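Local coordinates for GH26C (Muricauda sp. MAR_2010_75, PDB 6Q78), which probably hydrolyses internal beta-1,4-mannosidic linkages in mannan-type polysaccharides, as a family 26 glycoside hydrolase with a TIM-barrel fold, at residues 72-77 with 328-333; 156-161 with 223-228; 276-281 with 317-322. All coordinates share one frame; numbering follows the deposited sequence.

Contact 1. Residues 72-77 with 328-333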
loop_
_atom_site.group_PDB
_atom_site.type_symbol
_atom_site.label_atom_id
_atom_site.label_comp_id
_atom_site.label_asym_id
_atom_site.label_seq_id
_atom_site.Cartn_x
_atom_site.Cartn_y
_atom_site.Cartn_z
ATOM N N ASN A 72 -5.268 15.259 -4.925
ATOM C CA ASN A 72 -6.170 15.276 -3.775
ATOM C C ASN A 72 -5.556 14.591 -2.559
ATOM O O ASN A 72 -5.854 14.989 -1.429
ATOM C CB ASN A 72 -7.522 14.643 -4.142
ATOM C CG ASN A 72 -8.406 15.606 -4.886
ATOM O OD1 ASN A 72 -8.653 16.695 -4.392
ATOM N ND2 ASN A 72 -8.858 15.237 -6.082
ATOM N N LEU A 73 -4.733 13.551 -2.759
ATOM C CA LEU A 73 -4.034 12.956 -1.618
ATOM C C LEU A 73 -3.054 13.941 -1.017
ATOM O O LEU A 73 -2.928 14.041 0.211
ATOM C CB LEU A 73 -3.267 11.702 -2.038
ATOM C CG LEU A 73 -4.114 10.451 -2.213
ATOM C CD1 LEU A 73 -3.314 9.340 -2.848
ATOM C CD2 LEU A 73 -4.656 9.974 -0.845
ATOM N N LYS A 74 -2.309 14.634 -1.874
ATOM C CA LYS A 74 -1.336 15.602 -1.385
ATOM C C LYS A 74 -2.033 16.723 -0.626
ATOM O O LYS A 74 -1.571 17.141 0.444
ATOM C CB LYS A 74 -0.536 16.137 -2.571
ATOM C CG LYS A 74 0.563 17.140 -2.242
ATOM C CD LYS A 74 1.698 16.519 -1.452
ATOM C CE LYS A 74 2.851 17.513 -1.416
ATOM N NZ LYS A 74 3.865 17.066 -0.427
ATOM N N LEU A 75 -3.181 17.187 -1.148
ATOM C CA LEU A 75 -3.923 18.274 -0.517
ATOM C C LEU A 75 -4.475 17.839 0.837
ATOM O O LEU A 75 -4.297 18.535 1.846
ATOM C CB LEU A 75 -5.060 18.738 -1.437
ATOM C CG LEU A 75 -5.939 19.823 -0.822
ATOM C CD1 LEU A 75 -5.115 21.055 -0.545
ATOM C CD2 LEU A 75 -7.099 20.142 -1.755
ATOM N N LEU A 76 -5.133 16.678 0.885
ATOM C CA LEU A 76 -5.756 16.306 2.154
ATOM C C LEU A 76 -4.704 15.955 3.209
ATOM O O LEU A 76 -4.938 16.181 4.410
ATOM C CB LEU A 76 -6.800 15.212 1.970
ATOM C CG LEU A 76 -6.304 13.809 1.751
ATOM C CD1 LEU A 76 -5.985 13.117 3.089
ATOM C CD2 LEU A 76 -7.419 13.022 1.032
ATOM N N SER A 77 -3.512 15.533 2.779
ATOM C CA SER A 77 -2.450 15.210 3.739
ATOM C C SER A 77 -2.016 16.418 4.573
ATOM O O SER A 77 -1.372 16.235 5.616
ATOM C CB SER A 77 -1.240 14.547 3.037
ATOM O OG SER A 77 -0.469 15.537 2.376
ATOM N N VAL A 328 7.962 17.008 -2.984
ATOM C CA VAL A 328 6.613 17.067 -3.549
ATOM C C VAL A 328 6.083 15.666 -3.838
ATOM O O VAL A 328 5.645 15.368 -4.951
ATOM C CB VAL A 328 6.518 18.010 -4.771
ATOM C CG1 VAL A 328 5.083 18.370 -5.031
ATOM C CG2 VAL A 328 7.358 19.269 -4.530
ATOM N N LYS A 329 6.141 14.805 -2.829
ATOM C CA LYS A 329 5.587 13.454 -2.842
ATOM C C LYS A 329 4.432 13.391 -1.849
ATOM O O LYS A 329 4.186 14.329 -1.089
ATOM C CB LYS A 329 6.639 12.410 -2.446
ATOM C CG LYS A 329 7.937 12.436 -3.283
ATOM C CD LYS A 329 7.616 12.348 -4.753
ATOM C CE LYS A 329 8.899 12.232 -5.573
ATOM N NZ LYS A 329 8.588 12.373 -7.022
ATOM N N ILE A 330 3.727 12.257 -1.854
ATOM C CA ILE A 330 2.710 11.972 -0.841
ATOM C C ILE A 330 3.335 11.012 0.169
ATOM O O ILE A 330 3.864 9.954 -0.218
ATOM C CB ILE A 330 1.493 11.301 -1.495
ATOM C CG1 ILE A 330 0.827 12.280 -2.479
ATOM C CG2 ILE A 330 0.462 10.847 -0.447
ATOM C CD1 ILE A 330 0.119 11.522 -3.614
ATOM N N ALA A 331 3.267 11.357 1.462
ATOM C CA ALA A 331 3.763 10.425 2.474
ATOM C C ALA A 331 2.644 9.503 2.967
ATOM O O ALA A 331 1.451 9.836 2.888
ATOM C CB ALA A 331 4.383 11.185 3.652
ATOM N N SER A 332 3.040 8.328 3.488
ATOM C CA SER A 332 2.031 7.377 3.965
ATOM C C SER A 332 2.643 6.375 4.918
ATOM O O SER A 332 3.806 5.993 4.770
ATOM C CB SER A 332 1.363 6.607 2.800
ATOM O OG SER A 332 0.641 5.452 3.254
ATOM N N LEU A 333 1.858 5.963 5.924
ATOM C CA LEU A 333 2.160 4.741 6.675
ATOM C C LEU A 333 1.391 3.643 5.947
ATOM O O LEU A 333 0.198 3.404 6.179
ATOM C CB LEU A 333 1.736 4.893 8.140
ATOM C CG LEU A 333 1.973 3.665 9.043
ATOM C CD1 LEU A 333 3.487 3.338 9.126
ATOM C CD2 LEU A 333 1.412 3.986 10.466
HETATM O O HOH W 1 2.068 14.024 2.027
#

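Contact 2. Residues 156-161 with 223-228. With TRS (2-amino-2-hydroxymethyl-propane-1,3-diol), chain C.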
loop_
_atom_site.group_PDB
_atom_site.type_symbol
_atom_site.label_atom_id
_atom_site.label_comp_id
_atom_site.label_asym_id
_atom_site.label_seq_id
_atom_site.Cartn_x
_atom_site.Cartn_y
_atom_site.Cartn_z
ATOM N N PHE A 156 -2.311 -1.475 -4.394
ATOM C CA PHE A 156 -1.872 -2.861 -4.583
ATOM C C PHE A 156 -0.433 -3.054 -4.149
ATOM O O PHE A 156 0.456 -2.312 -4.600
ATOM C CB PHE A 156 -1.898 -3.266 -6.061
ATOM C CG PHE A 156 -3.237 -3.739 -6.564
ATOM C CD1 PHE A 156 -4.287 -2.825 -6.770
ATOM C CD2 PHE A 156 -3.453 -5.084 -6.815
ATOM C CE1 PHE A 156 -5.533 -3.255 -7.260
ATOM C CE2 PHE A 156 -4.693 -5.514 -7.340
ATOM C CZ PHE A 156 -5.722 -4.590 -7.565
ATOM N N CYS A 157 -0.204 -4.068 -3.316
ATOM C CA CYS A 157 1.131 -4.605 -3.080
ATOM C C CYS A 157 1.272 -5.851 -3.952
ATOM O O CYS A 157 0.376 -6.186 -4.740
ATOM C CB CYS A 157 1.370 -4.873 -1.586
ATOM S SG CYS A 157 0.261 -6.148 -0.889
ATOM N N TRP A 158 2.423 -6.531 -3.860
ATOM C CA TRP A 158 2.688 -7.681 -4.725
ATOM C C TRP A 158 3.544 -8.687 -3.968
ATOM O O TRP A 158 4.781 -8.564 -3.931
ATOM C CB TRP A 158 3.390 -7.203 -5.982
ATOM C CG TRP A 158 3.566 -8.282 -7.010
ATOM C CD1 TRP A 158 2.923 -9.502 -7.063
ATOM C CD2 TRP A 158 4.380 -8.214 -8.184
ATOM N NE1 TRP A 158 3.323 -10.213 -8.193
ATOM C CE2 TRP A 158 4.210 -9.430 -8.897
ATOM C CE3 TRP A 158 5.256 -7.259 -8.685
ATOM C CZ2 TRP A 158 4.859 -9.677 -10.097
ATOM C CZ3 TRP A 158 5.932 -7.530 -9.876
ATOM C CH2 TRP A 158 5.725 -8.717 -10.558
ATOM N N HIS A 159 2.888 -9.711 -3.395
ATOM C CA HIS A 159 3.633 -10.820 -2.807
ATOM C C HIS A 159 3.975 -11.768 -3.952
ATOM O O HIS A 159 3.265 -12.743 -4.258
ATOM C CB HIS A 159 2.853 -11.480 -1.679
ATOM C CG HIS A 159 2.837 -10.675 -0.418
ATOM N ND1 HIS A 159 1.923 -9.662 -0.198
ATOM C CD2 HIS A 159 3.602 -10.747 0.704
ATOM C CE1 HIS A 159 2.146 -9.127 0.995
ATOM N NE2 HIS A 159 3.171 -9.752 1.554
ATOM N N PHE A 160 5.081 -11.423 -4.625
ATOM C CA PHE A 160 5.526 -12.048 -5.875
ATOM C C PHE A 160 6.344 -13.294 -5.555
ATOM O O PHE A 160 7.416 -13.211 -4.961
ATOM C CB PHE A 160 6.330 -10.971 -6.613
ATOM C CG PHE A 160 6.953 -11.394 -7.947
ATOM C CD1 PHE A 160 6.434 -12.429 -8.699
ATOM C CD2 PHE A 160 8.033 -10.680 -8.448
ATOM C CE1 PHE A 160 7.020 -12.764 -9.932
ATOM C CE2 PHE A 160 8.636 -11.038 -9.638
ATOM C CZ PHE A 160 8.138 -12.082 -10.377
ATOM N N ARG A 161 5.799 -14.458 -5.883
ATOM C CA ARG A 161 6.526 -15.698 -5.630
ATOM C C ARG A 161 7.782 -15.734 -6.489
ATOM O O ARG A 161 7.777 -15.329 -7.654
ATOM C CB ARG A 161 5.622 -16.916 -5.876
ATOM C CG ARG A 161 4.477 -16.958 -4.872
ATOM C CD ARG A 161 3.465 -18.051 -5.170
ATOM N NE ARG A 161 2.218 -17.745 -4.484
ATOM C CZ ARG A 161 1.935 -18.063 -3.231
ATOM N NH1 ARG A 161 2.810 -18.722 -2.486
ATOM N NH2 ARG A 161 0.755 -17.679 -2.715
ATOM N N ARG A 223 2.637 -0.628 -5.125
ATOM C CA ARG A 223 3.660 -0.599 -4.067
ATOM C C ARG A 223 4.469 -1.885 -4.107
ATOM O O ARG A 223 4.243 -2.774 -3.281
ATOM C CB ARG A 223 2.976 -0.427 -2.701
ATOM C CG ARG A 223 3.928 -0.213 -1.531
ATOM C CD ARG A 223 3.135 0.146 -0.278
ATOM N NE ARG A 223 2.327 -0.975 0.206
ATOM C CZ ARG A 223 2.715 -1.833 1.154
ATOM N NH1 ARG A 223 3.909 -1.748 1.737
ATOM N NH2 ARG A 223 1.885 -2.782 1.553
ATOM N N PRO A 224 5.403 -2.036 -5.053
ATOM C CA PRO A 224 6.104 -3.315 -5.232
ATOM C C PRO A 224 7.359 -3.401 -4.370
ATOM O O PRO A 224 7.920 -2.384 -3.928
ATOM C CB PRO A 224 6.533 -3.263 -6.703
ATOM C CG PRO A 224 6.797 -1.769 -6.921
ATOM C CD PRO A 224 5.691 -1.059 -6.123
ATOM N N PHE A 225 7.796 -4.651 -4.144
ATOM C CA PHE A 225 9.107 -4.908 -3.507
ATOM C C PHE A 225 9.223 -4.166 -2.181
ATOM O O PHE A 225 10.239 -3.551 -1.847
ATOM C CB PHE A 225 10.275 -4.626 -4.484
ATOM C CG PHE A 225 10.098 -5.339 -5.803
ATOM C CD1 PHE A 225 10.130 -6.729 -5.824
ATOM C CD2 PHE A 225 9.856 -4.646 -6.986
ATOM C CE1 PHE A 225 9.918 -7.421 -7.007
ATOM C CE2 PHE A 225 9.653 -5.320 -8.179
ATOM C CZ PHE A 225 9.701 -6.719 -8.182
ATOM N N HIS A 226 8.153 -4.278 -1.396
ATOM C CA HIS A 226 8.078 -3.560 -0.126
ATOM C C HIS A 226 8.863 -4.263 0.990
ATOM O O HIS A 226 9.204 -5.455 0.926
ATOM C CB HIS A 226 6.600 -3.404 0.293
ATOM C CG HIS A 226 5.907 -4.706 0.584
ATOM N ND1 HIS A 226 5.834 -5.733 -0.341
ATOM C CD2 HIS A 226 5.237 -5.142 1.686
ATOM C CE1 HIS A 226 5.168 -6.742 0.180
ATOM N NE2 HIS A 226 4.779 -6.410 1.404
ATOM N N GLU A 227 9.136 -3.506 2.044
ATOM C CA GLU A 227 9.816 -4.071 3.216
ATOM C C GLU A 227 11.154 -4.679 2.851
ATOM O O GLU A 227 11.610 -5.645 3.491
ATOM C CB GLU A 227 8.924 -5.083 3.973
ATOM C CG GLU A 227 7.621 -4.404 4.477
ATOM C CD GLU A 227 6.627 -5.347 5.104
ATOM O OE1 GLU A 227 6.911 -6.527 5.297
ATOM O OE2 GLU A 227 5.491 -4.877 5.391
ATOM N N PHE A 228 11.832 -4.059 1.883
ATOM C CA PHE A 228 13.091 -4.552 1.340
ATOM C C PHE A 228 14.268 -4.347 2.290
ATOM O O PHE A 228 15.378 -4.834 1.985
ATOM C CB PHE A 228 13.365 -3.747 0.057
ATOM C CG PHE A 228 13.421 -2.246 0.297
ATOM C CD1 PHE A 228 14.579 -1.660 0.793
ATOM C CD2 PHE A 228 12.317 -1.446 0.079
ATOM C CE1 PHE A 228 14.612 -0.298 1.048
ATOM C CE2 PHE A 228 12.352 -0.067 0.320
ATOM C CZ PHE A 228 13.510 0.492 0.817
HETATM C C TRS C . 3.070 -8.275 5.521
HETATM C C1 TRS C . 2.171 -7.872 4.370
HETATM C C2 TRS C . 4.226 -9.089 4.946
HETATM C C3 TRS C . 2.227 -9.063 6.542
HETATM N N TRS C . 3.583 -7.065 6.179
HETATM O O1 TRS C . 2.911 -7.073 3.448
HETATM O O2 TRS C . 3.726 -10.263 4.300
HETATM O O3 TRS C . 2.963 -9.405 7.701
HETATM O O HOH W 2 4.748 -5.400 -2.913
HETATM O O HOH W 3 6.764 -7.031 -5.129
#

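Contact 3. Residues 276-281 with 317-322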
loop_
_atom_site.group_PDB
_atom_site.type_symbol
_atom_site.label_atom_id
_atom_site.label_comp_id
_atom_site.label_asym_id
_atom_site.label_seq_id
_atom_site.Cartn_x
_atom_site.Cartn_y
_atom_site.Cartn_z
ATOM N N PHE A 276 16.460 5.247 10.968
ATOM C CA PHE A 276 16.354 6.322 11.938
ATOM C C PHE A 276 16.747 7.663 11.357
ATOM O O PHE A 276 16.840 8.641 12.117
ATOM C CB PHE A 276 17.277 6.064 13.134
ATOM C CG PHE A 276 16.879 4.891 13.961
ATOM C CD1 PHE A 276 16.023 5.052 15.026
ATOM C CD2 PHE A 276 17.379 3.631 13.680
ATOM C CE1 PHE A 276 15.655 3.990 15.804
ATOM C CE2 PHE A 276 17.007 2.554 14.452
ATOM C CZ PHE A 276 16.142 2.736 15.517
ATOM N N SER A 277 17.018 7.733 10.055
ATOM C CA SER A 277 17.501 8.961 9.448
ATOM C C SER A 277 17.037 9.043 7.995
ATOM O O SER A 277 16.664 8.038 7.372
ATOM C CB SER A 277 19.026 8.983 9.477
ATOM O OG SER A 277 19.557 7.957 8.662
ATOM N N GLU A 278 17.079 10.268 7.454
ATOM C CA GLU A 278 16.767 10.450 6.034
ATOM C C GLU A 278 17.719 9.651 5.155
ATOM O O GLU A 278 17.293 9.017 4.185
ATOM C CB GLU A 278 16.857 11.931 5.656
ATOM C CG GLU A 278 15.826 12.805 6.302
ATOM C CD GLU A 278 15.949 14.281 5.921
ATOM O OE1 GLU A 278 16.809 14.649 5.087
ATOM O OE2 GLU A 278 15.162 15.073 6.483
ATOM N N SER A 279 19.030 9.695 5.463
ATOM C CA SER A 279 19.986 8.946 4.661
ATOM C C SER A 279 19.669 7.457 4.646
ATOM O O SER A 279 19.794 6.807 3.601
ATOM C CB SER A 279 21.403 9.182 5.163
ATOM O OG SER A 279 21.748 10.536 4.905
ATOM N N GLU A 280 19.241 6.900 5.784
ATOM C CA GLU A 280 18.956 5.471 5.788
ATOM C C GLU A 280 17.657 5.172 5.061
ATOM O O GLU A 280 17.580 4.189 4.324
ATOM C CB GLU A 280 18.983 4.873 7.192
ATOM C CG GLU A 280 18.985 3.319 7.202
ATOM C CD GLU A 280 20.148 2.633 6.409
ATOM O OE1 GLU A 280 21.235 3.232 6.144
ATOM O OE2 GLU A 280 19.971 1.443 6.066
ATOM N N TYR A 281 16.645 6.035 5.208
ATOM C CA TYR A 281 15.416 5.855 4.435
ATOM C C TYR A 281 15.703 5.856 2.948
ATOM O O TYR A 281 15.078 5.115 2.184
ATOM C CB TYR A 281 14.413 6.962 4.762
ATOM C CG TYR A 281 13.116 6.773 4.047
ATOM C CD1 TYR A 281 12.169 5.884 4.530
ATOM C CD2 TYR A 281 12.831 7.482 2.883
ATOM C CE1 TYR A 281 10.942 5.707 3.845
ATOM C CE2 TYR A 281 11.637 7.315 2.201
ATOM C CZ TYR A 281 10.705 6.426 2.682
ATOM O OH TYR A 281 9.519 6.292 1.964
ATOM N N LEU A 317 8.053 8.268 10.928
ATOM C CA LEU A 317 7.066 8.817 9.999
ATOM C C LEU A 317 7.348 10.281 9.686
ATOM O O LEU A 317 7.026 10.742 8.573
ATOM C CB LEU A 317 5.640 8.595 10.525
ATOM C CG LEU A 317 4.500 8.708 9.495
ATOM C CD1 LEU A 317 4.722 7.775 8.316
ATOM C CD2 LEU A 317 3.160 8.409 10.160
ATOM N N LYS A 318 7.927 11.031 10.657
ATOM C CA LYS A 318 8.253 12.431 10.411
ATOM C C LYS A 318 9.348 12.556 9.369
ATOM O O LYS A 318 9.348 13.502 8.558
ATOM C CB LYS A 318 8.645 13.127 11.718
ATOM C CG LYS A 318 8.987 14.614 11.542
ATOM C CD LYS A 318 7.743 15.422 11.142
ATOM C CE LYS A 318 8.061 16.939 11.184
ATOM N NZ LYS A 318 6.963 17.745 10.572
ATOM N N ILE A 319 10.303 11.616 9.377
ATOM C CA ILE A 319 11.319 11.592 8.330
ATOM C C ILE A 319 10.657 11.444 6.966
ATOM O O ILE A 319 11.005 12.145 6.011
ATOM C CB ILE A 319 12.298 10.432 8.571
ATOM C CG1 ILE A 319 13.224 10.732 9.767
ATOM C CG2 ILE A 319 13.087 10.143 7.326
ATOM C CD1 ILE A 319 14.008 9.484 10.200
ATOM N N VAL A 320 9.784 10.440 6.826
ATOM C CA VAL A 320 9.062 10.251 5.570
ATOM C C VAL A 320 8.289 11.509 5.213
ATOM O O VAL A 320 8.299 11.960 4.059
ATOM C CB VAL A 320 8.138 9.023 5.662
ATOM C CG1 VAL A 320 7.349 8.769 4.338
ATOM C CG2 VAL A 320 8.961 7.768 6.065
ATOM N N SER A 321 7.551 12.049 6.185
ATOM C CA SER A 321 6.725 13.229 5.924
ATOM C C SER A 321 7.581 14.431 5.510
ATOM O O SER A 321 7.213 15.178 4.589
ATOM C CB SER A 321 5.892 13.532 7.171
ATOM O OG SER A 321 5.194 14.761 7.076
ATOM N N ASP A 322 8.733 14.621 6.160
ATOM C CA ASP A 322 9.619 15.724 5.779
ATOM C C ASP A 322 10.141 15.554 4.357
ATOM O O ASP A 322 10.221 16.531 3.594
ATOM C CB ASP A 322 10.821 15.832 6.725
ATOM C CG ASP A 322 10.485 16.461 8.062
ATOM O OD1 ASP A 322 9.409 17.102 8.187
ATOM O OD2 ASP A 322 11.340 16.345 8.988
HETATM O O HOH W 4 13.387 14.672 8.794
#

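Contact 1. Residues 72-77 with 328-333
At the N-terminal end of a strand of the TIM barrel, Ile330 meets Leu73 and Lys74 of helix 64-76, while the ammonium of Lys74 reaches the turn just before the strand. Strand 330-336 starts at Ile330, and the helix packs on this start through a small apolar patch. The two branched side chains of Leu73 and Ile330 cross at about a right angle: Ile330 CD1 rests on Leu73 CB at 3.7 Å and also approaches Leu73 CD1. The CG2 branch of Ile330 faces Leu73 CB at 4.1 Å, while CG1, which carries CD1, lies near Lys74 CB. An isoleucine suits the place because its two branches both reach Leu73 CB while CG1 also meets Lys74.

Lys74 behaves as both filler and donor. With CG anti to the backbone N (chi1 -178°) and a bend at chi2, its chain climbs along the turn, CD passing 3.3 Å from Lys329 O, until NZ bonds that same oxygen at 2.8 Å. The donor lies tilted 17° from the carbonyl plane. NZ also makes a weak bond to Ala324 O, near the C-terminal end of helix 306-327, so one ammonium serves two backbone carbonyls. Val328, the first residue past that helix, belongs to its Schellman motif, with a positive phi that is uncommon for a beta-branched residue, and its CG1 lies beside Lys74 CE at 4.3 Å. Farther along, one water joins the segments: it donates to Ser77 OG at 3.0 Å and accepts from Ala331 N at 3.0 Å, while the Ser77 hydroxyl itself donates to Lys74 O at 2.7 Å.

Contact 2. Residues 156-161 with 223-228
His226 turns the edge of its ring toward the face of His159, and the two imidazoles together grip a Tris molecule, probably taken up from the crystallisation liquor. The CB of His226 points toward the 156-161 segment. From there the ring is placed by a chi1 of 65°, which sets CG between the backbone N and the carbonyl carbon. CE1 then stands over one face of His159, 3.9 Å from His159 NE2, in an offset edge-to-face pair whose planes meet at 82°. Next round the ring, NE2 donates to Tris O1 at 2.8 Å, the hydroxyl lying near the ring plane, and CD2 passes the same oxygen. Histidine suits this place because a single flat ring offers a C-H edge to its neighbour and an N-H to the ligand.

His159 NE2 shares a hydrogen bond of 2.8 Å with Tris O2, and its ND1 is held by Asp116, a bond that helps to fix the rotation of the ring. Beside them Glu227 OE2 accepts from the Tris amine at 3.0 Å; Glu335 and Tyr170 also bond the ligand.

On the backbone side, Arg223 N donates to Phe156 O at 2.8 Å, and a water links Trp158 N with Arg223 O. The Arg223 guanidinium makes salt bridges to Glu335 and Asp297. All this lies where the neighbouring parallel strands 153-157 and 220-223 give way to loops, at the C-terminal rim of the barrel, the usual site of a TIM-barrel active centre, with Trp158 and Phe225 packed outward on Tyr196 of helix 193-208.

Contact 3. Residues 276-281 with 317-322
Ile319 and Val320 of helix 306-327, an outer helix of the TIM barrel, pack against the short helix 278-281 and the residues leading into it, in the connection between strands 265-269 and 293-298.

Along the long helix, Ile319 comes first and is the wedge of the contact. Its CG1 lies opposite the carbonyl carbon (chi1 -72°), which sends CD1 onto the backbone where the short helix begins, 3.5 Å from Ser277 N. The other branch, CG2, is applied to Glu278, 4.0 Å from its CG, and also faces Tyr281 CB. A beta-branched residue thus fits both the peptide before the helix and its first turn.

Val320 follows, its side chain crossing that of Tyr281 at about a right angle. Val320 CG2 approaches Tyr281 CE1 obliquely at 3.6 Å, and Val320 CG1 lies toward the phenol oxygen, which bonds Gly295 O on the barrel strand. Were Tyr281 cut back to an alanine, ring and hydroxyl would be gone, and Gly295 O would probably lose this donor while a gap is likely to open beside the Val320 methyls.

At Asp322 the contact turns polar. Glu278 OE2 and Asp322 OD2 stand 4.7 Å apart. One water donates to both, reaching Glu278 OE2 at 2.9 Å. Its bond to Asp322 OD2 measures 2.7 Å, and the bridge probably eases the approach of two like charges. The other oxygen, Asp322 OD1, takes a long salt bridge of 3.5 Å from Lys318 NZ, one turn back, which also bonds Asn363 O. The start of the short helix is fixed separately: Ser277 is its N-cap, and Ser277 OG accepts from Glu280 N at 3.1 Å with an angle of 153°.

How the contacts relate
From the N terminus, helix 64-76 opens contact 1, whose partner, the start of strand 330-336, comes some 250 residues later. The other two contacts close within that span, one after the other: contact 2 joins the ends of strands 153-157 and 220-223, then contact 3 brings helix 278-281 to helix 306-327. Nothing crosses. Contacts 1 and 2 reach the same barrel sheet, yet their centres are about 21 Å apart, one at a strand's start, the other at the rim where Tris is bound. Contacts 1 and 3 touch directly, since helix 306-327 leads through a short turn into strand 330-336 and Ala331 CB packs 3.8 Å from Ser321 CA.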